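Local coordinates for 3-oxoacyl-[acyl-carrier-protein] synthase 2 (Rickettsia rickettsii, PDB 4JGA), which probably catalyses the condensation of malonyl-ACP with a growing acyl-ACP chain, the elongation step of bacterial type II fatty acid synthesis, at residues N39-V44 against D382-P387; M319-N324 against K409-Y414; K351-S356 against D401-K406. All blocks are in the same frame, centred on the assembly; numbering follows the deposited sequence.

Contact 1 of 3, residues N39-V44 against D382-P387; sequences NIVDGV and DQIAPP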
loop_
_atom_site.group_PDB
_atom_site.type_symbol
_atom_site.label_atom_id
_atom_site.label_comp_id
_atom_site.label_asym_id
_atom_site.label_seq_id
_atom_site.Cartn_x
_atom_site.Cartn_y
_atom_site.Cartn_z
ATOM N N ASN A 39 -25.903 16.392 4.226
ATOM C CA ASN A 39 -26.565 15.251 4.872
ATOM C C ASN A 39 -25.960 14.830 6.201
ATOM O O ASN A 39 -26.699 14.503 7.148
ATOM C CB ASN A 39 -26.670 14.063 3.922
ATOM C CG ASN A 39 -27.763 14.272 2.896
ATOM O OD1 ASN A 39 -28.739 14.962 3.159
ATOM N ND2 ASN A 39 -27.599 13.698 1.739
ATOM N N ILE A 40 -24.627 14.882 6.289
ATOM C CA ILE A 40 -23.947 14.628 7.555
ATOM C C ILE A 40 -24.422 15.595 8.627
ATOM O O ILE A 40 -24.882 15.195 9.716
ATOM C CB ILE A 40 -22.423 14.747 7.412
ATOM C CG1 ILE A 40 -21.850 13.546 6.635
ATOM C CG2 ILE A 40 -21.751 14.913 8.770
ATOM C CD1 ILE A 40 -21.935 12.201 7.341
ATOM N N VAL A 41 -24.331 16.877 8.316
ATOM C CA VAL A 41 -24.718 17.914 9.283
ATOM C C VAL A 41 -26.190 17.786 9.669
ATOM O O VAL A 41 -26.565 18.033 10.832
ATOM C CB VAL A 41 -24.341 19.299 8.713
ATOM C CG1 VAL A 41 -25.046 20.426 9.418
ATOM C CG2 VAL A 41 -22.821 19.483 8.801
ATOM N N ASP A 42 -27.040 17.439 8.697
ATOM C CA ASP A 42 -28.477 17.366 8.935
ATOM C C ASP A 42 -28.888 16.092 9.663
ATOM O O ASP A 42 -30.044 15.933 9.958
ATOM C CB ASP A 42 -29.259 17.475 7.620
ATOM C CG ASP A 42 -29.184 18.857 6.999
ATOM O OD1 ASP A 42 -28.809 19.815 7.700
ATOM O OD2 ASP A 42 -29.557 18.985 5.813
ATOM N N GLY A 43 -27.956 15.203 9.956
ATOM C CA GLY A 43 -28.281 14.027 10.716
ATOM C C GLY A 43 -28.905 12.921 9.880
ATOM O O GLY A 43 -29.586 12.072 10.416
ATOM N N VAL A 44 -28.642 12.922 8.581
ATOM C CA VAL A 44 -29.122 11.885 7.669
ATOM C C VAL A 44 -28.192 10.678 7.723
ATOM O O VAL A 44 -26.971 10.833 7.830
ATOM C CB VAL A 44 -29.180 12.413 6.218
ATOM C CG1 VAL A 44 -29.533 11.307 5.228
ATOM C CG2 VAL A 44 -30.215 13.543 6.100
ATOM N N ASP A 382 -17.154 25.376 8.275
ATOM C CA ASP A 382 -18.507 25.740 8.646
ATOM C C ASP A 382 -18.707 25.883 10.154
ATOM O O ASP A 382 -19.816 26.137 10.596
ATOM C CB ASP A 382 -19.521 24.753 8.060
ATOM C CG ASP A 382 -19.553 24.788 6.532
ATOM O OD1 ASP A 382 -18.988 25.735 5.927
ATOM O OD2 ASP A 382 -20.095 23.837 5.928
ATOM N N GLN A 383 -17.626 25.756 10.934
ATOM C CA GLN A 383 -17.704 25.959 12.388
ATOM C C GLN A 383 -18.866 25.155 12.954
ATOM O O GLN A 383 -19.750 25.645 13.661
ATOM C CB GLN A 383 -17.825 27.443 12.724
ATOM C CG GLN A 383 -16.631 28.268 12.264
ATOM C CD GLN A 383 -15.359 27.913 13.023
ATOM O OE1 GLN A 383 -15.213 28.247 14.197
ATOM N NE2 GLN A 383 -14.449 27.212 12.360
ATOM N N ILE A 384 -18.832 23.874 12.640
ATOM C CA ILE A 384 -19.836 22.964 13.112
ATOM C C ILE A 384 -19.271 21.558 13.243
ATOM O O ILE A 384 -18.509 21.105 12.400
ATOM C CB ILE A 384 -21.086 22.996 12.214
ATOM C CG1 ILE A 384 -22.230 22.241 12.866
ATOM C CG2 ILE A 384 -20.818 22.429 10.845
ATOM C CD1 ILE A 384 -23.567 22.562 12.229
ATOM N N ALA A 385 -19.650 20.904 14.333
ATOM C CA ALA A 385 -19.280 19.544 14.595
ATOM C C ALA A 385 -20.450 18.653 14.205
ATOM O O ALA A 385 -21.575 18.874 14.667
ATOM C CB ALA A 385 -18.989 19.383 16.086
ATOM N N PRO A 386 -20.202 17.655 13.364
ATOM C CA PRO A 386 -21.239 16.720 12.982
ATOM C C PRO A 386 -21.640 15.804 14.147
ATOM O O PRO A 386 -20.831 15.571 15.052
ATOM C CB PRO A 386 -20.602 15.950 11.822
ATOM C CG PRO A 386 -19.159 16.036 12.056
ATOM C CD PRO A 386 -18.901 17.328 12.766
ATOM N N PRO A 387 -22.886 15.296 14.147
ATOM C CA PRO A 387 -23.443 14.521 15.266
ATOM C C PRO A 387 -22.979 13.053 15.340
ATOM O O PRO A 387 -22.643 12.433 14.328
ATOM C CB PRO A 387 -24.941 14.559 14.983
ATOM C CG PRO A 387 -25.007 14.560 13.490
ATOM C CD PRO A 387 -23.835 15.382 13.026
#
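Ile40 and Val41 in the last turn of helix 33-41, and Gly43 just after it, pack against Ile384, Pro386 and Pro387 in an apolar contact between the N- and C-terminal domains of the ketoacyl synthase family. The second partner is the segment that leaves helix 368-382 and carries the short strand 384-385.

Two pairs of aliphatic side chains do most of the work. Ile40 and Pro386 lie side by side, and the methyl CG2 of Ile40 comes within 3.4 Å of Pro386 CB, tighter than a usual carbon-carbon contact. Val41 and Ile384 instead meet tip to tip: Val41 CG1 is 3.8 Å from Ile384 CD1. Ile384 swings CG1 opposite the backbone N (chi1 -169°), and the chain runs on extended to CD1. Ile40 and Val41 thus touch with methyls carried on CB, whereas Ile384 suits its place by the longer branch that reaches across.

Pro387 closes over the helix end. Its CD lies 3.5 Å from the carbonyl oxygen of Ile40, which also accepts a bond from Gly43 N at 3.1 Å. Together with Val44 N bonding Asn39 O, this forms a Schellman motif, and Gly43 suits it because it accepts the positive phi of 81° without a side chain to collide with the preceding carbonyl. Beyond the segments, Ile40 also packs on Ile361 of helix 358-361, and Trp37 NE1 bonds Asp382 OD2.

With aliphatic groups and proline rings facing each other, adhesion here rests on shape and exclusion of water, while the carbonyls of Asn39 and Ile40 are met by the Schellman amides.

Contact 2 of 3, residues M319-N324 against K409-Y414; sequences MIDYIN and KTKIDY. With NA (sodium ion), chain E; K (potassium ion), chain C.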
loop_
_atom_site.group_PDB
_atom_site.type_symbol
_atom_site.label_atom_id
_atom_site.label_comp_id
_atom_site.label_asym_id
_atom_site.label_seq_id
_atom_site.Cartn_x
_atom_site.Cartn_y
_atom_site.Cartn_z
ATOM N N MET A 319 -5.564 22.870 22.884
ATOM C CA MET A 319 -5.779 23.622 21.663
ATOM C C MET A 319 -6.762 22.935 20.685
ATOM O O MET A 319 -7.346 23.603 19.844
ATOM C CB MET A 319 -4.441 23.924 20.976
ATOM C CG MET A 319 -3.616 24.980 21.717
ATOM S SD MET A 319 -1.921 25.096 21.119
ATOM C CE MET A 319 -2.224 25.769 19.475
ATOM N N ILE A 320 -6.904 21.612 20.762
ATOM C CA ILE A 320 -7.848 20.882 19.919
ATOM C C ILE A 320 -9.262 21.359 20.255
ATOM O O ILE A 320 -9.610 21.497 21.430
ATOM C CB ILE A 320 -7.752 19.376 20.164
ATOM C CG1 ILE A 320 -6.386 18.852 19.706
ATOM C CG2 ILE A 320 -8.864 18.617 19.468
ATOM C CD1 ILE A 320 -6.130 19.018 18.231
ATOM N N ASP A 321 -10.081 21.608 19.237
ATOM C CA ASP A 321 -11.518 21.966 19.473
ATOM C C ASP A 321 -12.492 20.820 19.192
ATOM O O ASP A 321 -13.528 20.677 19.854
ATOM C CB ASP A 321 -11.871 23.155 18.613
ATOM C CG ASP A 321 -11.075 24.383 18.972
ATOM O OD1 ASP A 321 -11.000 24.725 20.180
ATOM O OD2 ASP A 321 -10.519 25.009 18.035
ATOM N N TYR A 322 -12.148 20.007 18.194
ATOM C CA TYR A 322 -13.032 18.931 17.750
ATOM C C TYR A 322 -12.189 17.737 17.334
ATOM O O TYR A 322 -11.109 17.911 16.754
ATOM C CB TYR A 322 -13.963 19.393 16.604
ATOM C CG TYR A 322 -14.661 18.250 15.900
ATOM C CD1 TYR A 322 -15.656 17.524 16.547
ATOM C CD2 TYR A 322 -14.306 17.862 14.601
ATOM C CE1 TYR A 322 -16.287 16.468 15.919
ATOM C CE2 TYR A 322 -14.952 16.806 13.972
ATOM C CZ TYR A 322 -15.932 16.114 14.644
ATOM O OH TYR A 322 -16.570 15.028 14.052
ATOM N N ILE A 323 -12.699 16.546 17.661
ATOM C CA ILE A 323 -12.079 15.275 17.349
ATOM C C ILE A 323 -13.072 14.444 16.548
ATOM O O ILE A 323 -14.201 14.195 16.979
ATOM C CB ILE A 323 -11.714 14.480 18.616
ATOM C CG1 ILE A 323 -10.776 15.297 19.486
ATOM C CG2 ILE A 323 -11.123 13.101 18.257
ATOM C CD1 ILE A 323 -10.541 14.693 20.840
ATOM N N ASN A 324 -12.651 14.061 15.345
ATOM C CA ASN A 324 -13.403 13.117 14.560
ATOM C C ASN A 324 -12.820 11.752 14.874
ATOM O O ASN A 324 -11.701 11.408 14.436
ATOM C CB ASN A 324 -13.348 13.430 13.058
ATOM C CG ASN A 324 -14.305 12.547 12.265
ATOM O OD1 ASN A 324 -13.939 11.417 11.879
ATOM N ND2 ASN A 324 -15.550 13.033 12.039
ATOM N N LYS A 409 -22.863 23.840 16.545
ATOM C CA LYS A 409 -21.983 24.878 16.082
ATOM C C LYS A 409 -21.075 25.252 17.244
ATOM O O LYS A 409 -21.523 25.416 18.371
ATOM C CB LYS A 409 -22.758 26.105 15.560
ATOM C CG LYS A 409 -23.560 25.891 14.274
ATOM C CD LYS A 409 -23.919 27.232 13.600
ATOM C CE LYS A 409 -22.762 28.086 13.025
ATOM N NZ LYS A 409 -21.597 27.322 12.485
ATOM N N THR A 410 -19.793 25.414 16.956
ATOM C CA THR A 410 -18.851 25.905 17.965
ATOM C C THR A 410 -17.577 26.424 17.291
ATOM O O THR A 410 -17.397 26.261 16.067
ATOM C CB THR A 410 -18.521 24.813 19.003
ATOM O OG1 THR A 410 -17.789 25.383 20.090
ATOM C CG2 THR A 410 -17.708 23.725 18.397
ATOM N N LYS A 411 -16.703 27.044 18.083
ATOM C CA LYS A 411 -15.417 27.498 17.577
ATOM C C LYS A 411 -14.539 26.282 17.274
ATOM O O LYS A 411 -14.248 25.491 18.167
ATOM C CB LYS A 411 -14.703 28.413 18.574
ATOM C CG LYS A 411 -13.384 28.972 18.049
ATOM C CD LYS A 411 -12.361 29.152 19.171
ATOM C CE LYS A 411 -11.876 27.837 19.815
ATOM N NZ LYS A 411 -10.392 27.625 19.719
ATOM N N ILE A 412 -14.120 26.172 16.006
ATOM C CA ILE A 412 -13.281 25.074 15.534
ATOM C C ILE A 412 -12.097 25.566 14.694
ATOM O O ILE A 412 -12.242 25.875 13.505
ATOM C CB ILE A 412 -14.062 24.024 14.725
ATOM C CG1 ILE A 412 -15.258 23.511 15.536
ATOM C CG2 ILE A 412 -13.142 22.849 14.385
ATOM C CD1 ILE A 412 -16.064 22.447 14.822
ATOM N N ASP A 413 -10.931 25.634 15.338
ATOM C CA ASP A 413 -9.702 26.075 14.703
ATOM C C ASP A 413 -8.701 24.928 14.579
ATOM O O ASP A 413 -7.837 24.975 13.731
ATOM C CB ASP A 413 -9.076 27.205 15.499
ATOM C CG ASP A 413 -9.856 28.526 15.363
ATOM O OD1 ASP A 413 -10.574 28.737 14.371
ATOM O OD2 ASP A 413 -9.764 29.337 16.274
ATOM N N TYR A 414 -8.763 23.956 15.461
ATOM C CA TYR A 414 -7.894 22.816 15.374
ATOM C C TYR A 414 -8.725 21.560 15.501
ATOM O O TYR A 414 -9.557 21.443 16.416
ATOM C CB TYR A 414 -6.865 22.816 16.496
ATOM C CG TYR A 414 -5.837 23.909 16.439
ATOM C CD1 TYR A 414 -6.098 25.187 16.952
ATOM C CD2 TYR A 414 -4.583 23.662 15.910
ATOM C CE1 TYR A 414 -5.120 26.184 16.928
ATOM C CE2 TYR A 414 -3.618 24.653 15.866
ATOM C CZ TYR A 414 -3.889 25.890 16.370
ATOM O OH TYR A 414 -2.905 26.824 16.302
HETATM NA NA NA E . -9.728 24.414 22.384
HETATM K K K C . -11.715 9.872 12.178
HETATM O O HOH W 1 -11.719 23.106 23.342
HETATM O O HOH W 2 -9.282 25.364 25.132
#
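Lys411 forms a salt bridge with Asp321 at the start of the contact. Its chain leaves extended at chi1 and then bends at each later torsion, bringing NZ 3.0 Å from Asp321 OD1, on the syn side and somewhat out of the carboxylate plane; a second, weaker bond goes to OD2. The same OD1 binds the sodium ion at 2.6 Å, so one oxygen serves both a metal and an ammonium, which probably favours the ionised carboxylate. Two waters and Asp318 O also bind the sodium.

Ile412 follows with its branches over the root of Tyr322, CD1 4.1 Å from Tyr322 CB, and it also touches Ala379 and Ile380 of helix 368-382. The backbone N of Asp413 then gives Asp321 OD2 a nearly straight bond of 2.8 Å (169° at the hydrogen), from the anti side and tilted from the carboxylate plane. Strand 322-324 starts just past Asp321, between strands 414-421 and 353-355 of the mixed sheet of the thiolase-like fold. At its far end Asn324 O and OD1 bind the potassium ion.

Tyr414 N also donates to Asp321 OD2, at 3.3 Å, so a short acidic side chain suits this place by gathering two successive amides of segment 409-414. Tyr414 O in turn accepts from Asp321 N, 2.9 Å away. The tyrosine's ring, with CG anti to the carbonyl carbon (chi1 -68°), runs alongside Met319, whose bent thioether chain sets CE obliquely to the ring, 3.5 Å from Tyr414 CZ.

Contact 3 of 3, residues K351-S356 against D401-K406; sequences KVLMSS and DLVALK
Backbone polar contacts join Met354 to Asp401 and Leu402. Met354 N donates to Asp401 O over 3.1 Å, approaching nearly in line with the C=O bond. In return, Leu402 makes a bent CA-H...O contact with Met354 O, its CA 2.9 Å from that oxygen. A water bridges the segments at one end, donating a hydrogen bond to Val352 O and accepting one from Asp401 N.

Within 401-406, Asp401 OD1 takes the N-H of Val403 at 2.8 Å. This is an Asx turn, which suits an aspartate because its short side chain reaches the amide two residues on. OD2 of the same group forms a salt bridge with Lys408. The turn lies beside strand 353-355, one of the two edge strands of the large mixed sheet within this chain, whose neighbour in the sheet is strand 322-324.

Apolar packing occupies both flanks. Met354 and Leu402 run side by side, and the unbranched methionine can fold at chi3 (76°) to carry its methyl CE to 3.7 Å from Leu402 CD2; helix 331-345 also touches Met354. On the flank holding Leu353 and Ser355, Val403 crosses Leu353 at about a right angle, its CG2 3.9 Å from Leu353 CG, and the same methyl lies 4.0 Å from Ser355 CB.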
loop_
_atom_site.group_PDB
_atom_site.type_symbol
_atom_site.label_atom_id
_atom_site.label_comp_id
_atom_site.label_asym_id
_atom_site.label_seq_id
_atom_site.Cartn_x
_atom_site.Cartn_y
_atom_site.Cartn_z
ATOM N N LYS A 351 -13.880 20.687 27.656
ATOM C CA LYS A 351 -14.960 21.098 26.749
ATOM C C LYS A 351 -14.790 20.590 25.320
ATOM O O LYS A 351 -15.543 20.953 24.448
ATOM C CB LYS A 351 -15.016 22.618 26.653
ATOM C CG LYS A 351 -15.216 23.339 27.959
ATOM C CD LYS A 351 -15.726 24.745 27.679
ATOM C CE LYS A 351 -16.351 25.348 28.901
ATOM N NZ LYS A 351 -15.429 26.292 29.581
ATOM N N VAL A 352 -13.777 19.789 25.073
ATOM C CA VAL A 352 -13.520 19.335 23.726
ATOM C C VAL A 352 -14.735 18.546 23.222
ATOM O O VAL A 352 -15.377 17.831 23.991
ATOM C CB VAL A 352 -12.244 18.477 23.653
ATOM C CG1 VAL A 352 -12.447 17.128 24.328
ATOM C CG2 VAL A 352 -11.842 18.285 22.207
ATOM N N LEU A 353 -15.033 18.699 21.936
ATOM C CA LEU A 353 -16.088 17.962 21.289
ATOM C C LEU A 353 -15.458 16.796 20.551
ATOM O O LEU A 353 -14.372 16.927 19.980
ATOM C CB LEU A 353 -16.855 18.839 20.290
ATOM C CG LEU A 353 -18.140 19.553 20.757
ATOM C CD1 LEU A 353 -17.999 20.219 22.116
ATOM C CD2 LEU A 353 -18.635 20.520 19.698
ATOM N N MET A 354 -16.158 15.668 20.536
ATOM C CA MET A 354 -15.750 14.500 19.746
ATOM C C MET A 354 -16.988 13.849 19.149
ATOM O O MET A 354 -17.976 13.702 19.845
ATOM C CB MET A 354 -14.969 13.480 20.597
ATOM C CG MET A 354 -14.655 12.178 19.854
ATOM S SD MET A 354 -13.366 11.103 20.584
ATOM C CE MET A 354 -14.224 10.355 21.935
ATOM N N SER A 355 -16.929 13.453 17.877
ATOM C CA SER A 355 -18.038 12.715 17.267
ATOM C C SER A 355 -17.532 11.679 16.259
ATOM O O SER A 355 -16.393 11.739 15.804
ATOM C CB SER A 355 -19.037 13.667 16.618
ATOM O OG SER A 355 -18.558 14.205 15.407
ATOM N N SER A 356 -18.386 10.684 15.995
ATOM C CA SER A 356 -18.126 9.700 14.971
ATOM C C SER A 356 -19.133 9.867 13.860
ATOM O O SER A 356 -20.350 9.707 14.054
ATOM C CB SER A 356 -18.224 8.285 15.497
ATOM O OG SER A 356 -18.089 7.397 14.404
ATOM N N ASP A 401 -18.361 15.821 25.749
ATOM C CA ASP A 401 -19.447 16.047 24.806
ATOM C C ASP A 401 -19.197 15.261 23.496
ATOM O O ASP A 401 -18.270 15.558 22.754
ATOM C CB ASP A 401 -19.551 17.544 24.533
ATOM C CG ASP A 401 -20.800 17.922 23.774
ATOM O OD1 ASP A 401 -21.428 17.066 23.113
ATOM O OD2 ASP A 401 -21.151 19.113 23.866
ATOM N N LEU A 402 -20.031 14.258 23.237
ATOM C CA LEU A 402 -19.918 13.412 22.045
ATOM C C LEU A 402 -20.883 13.850 20.956
ATOM O O LEU A 402 -21.127 13.114 19.975
ATOM C CB LEU A 402 -20.153 11.946 22.386
ATOM C CG LEU A 402 -19.099 11.297 23.288
ATOM C CD1 LEU A 402 -19.491 9.861 23.646
ATOM C CD2 LEU A 402 -17.690 11.365 22.687
ATOM N N VAL A 403 -21.420 15.058 21.114
ATOM C CA VAL A 403 -22.273 15.655 20.084
ATOM C C VAL A 403 -23.394 14.678 19.746
ATOM O O VAL A 403 -23.663 14.400 18.574
ATOM C CB VAL A 403 -21.478 16.005 18.792
ATOM C CG1 VAL A 403 -22.262 17.021 17.940
ATOM C CG2 VAL A 403 -20.117 16.600 19.102
ATOM N N ALA A 404 -24.026 14.125 20.775
ATOM C CA ALA A 404 -25.103 13.168 20.564
ATOM C C ALA A 404 -26.242 13.754 19.728
ATOM O O ALA A 404 -26.669 14.880 19.973
ATOM C CB ALA A 404 -25.647 12.693 21.892
ATOM N N LEU A 405 -26.674 13.002 18.710
ATOM C CA LEU A 405 -27.949 13.209 18.006
ATOM C C LEU A 405 -28.040 14.349 16.998
ATOM O O LEU A 405 -28.601 14.166 15.913
ATOM C CB LEU A 405 -29.131 13.316 19.012
ATOM C CG LEU A 405 -29.271 12.193 20.050
ATOM C CD1 LEU A 405 -30.566 12.371 20.827
ATOM C CD2 LEU A 405 -29.203 10.828 19.365
ATOM N N LYS A 406 -27.499 15.510 17.333
ATOM C CA LYS A 406 -27.690 16.728 16.537
ATOM C C LYS A 406 -26.353 17.438 16.435
ATOM O O LYS A 406 -25.604 17.507 17.407
ATOM C CB LYS A 406 -28.693 17.674 17.233
HETATM O O HOH W 3 -16.502 17.955 26.326
#

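Overall arrangement
The three contacts lie on the same side of the chain's centre, 11 to 13 Å apart between centres. Contacts 2 and 3 share the large mixed sheet, where strands 322-324 and 353-355 are neighbours, and contact 3 is nested along the chain inside the loop closed by contact 2. Contact 1 crosses both and brings in helix 33-41 from the N-terminal domain. Direct bonds probably join them: Ser355 OG pairs with both Pro386 O and Tyr322 OH, and Gln383 binds Lys409 and Ile412. One edge of the C-terminal half, with its sodium and potassium sites, is thus knitted together and fastened to the N-terminal half.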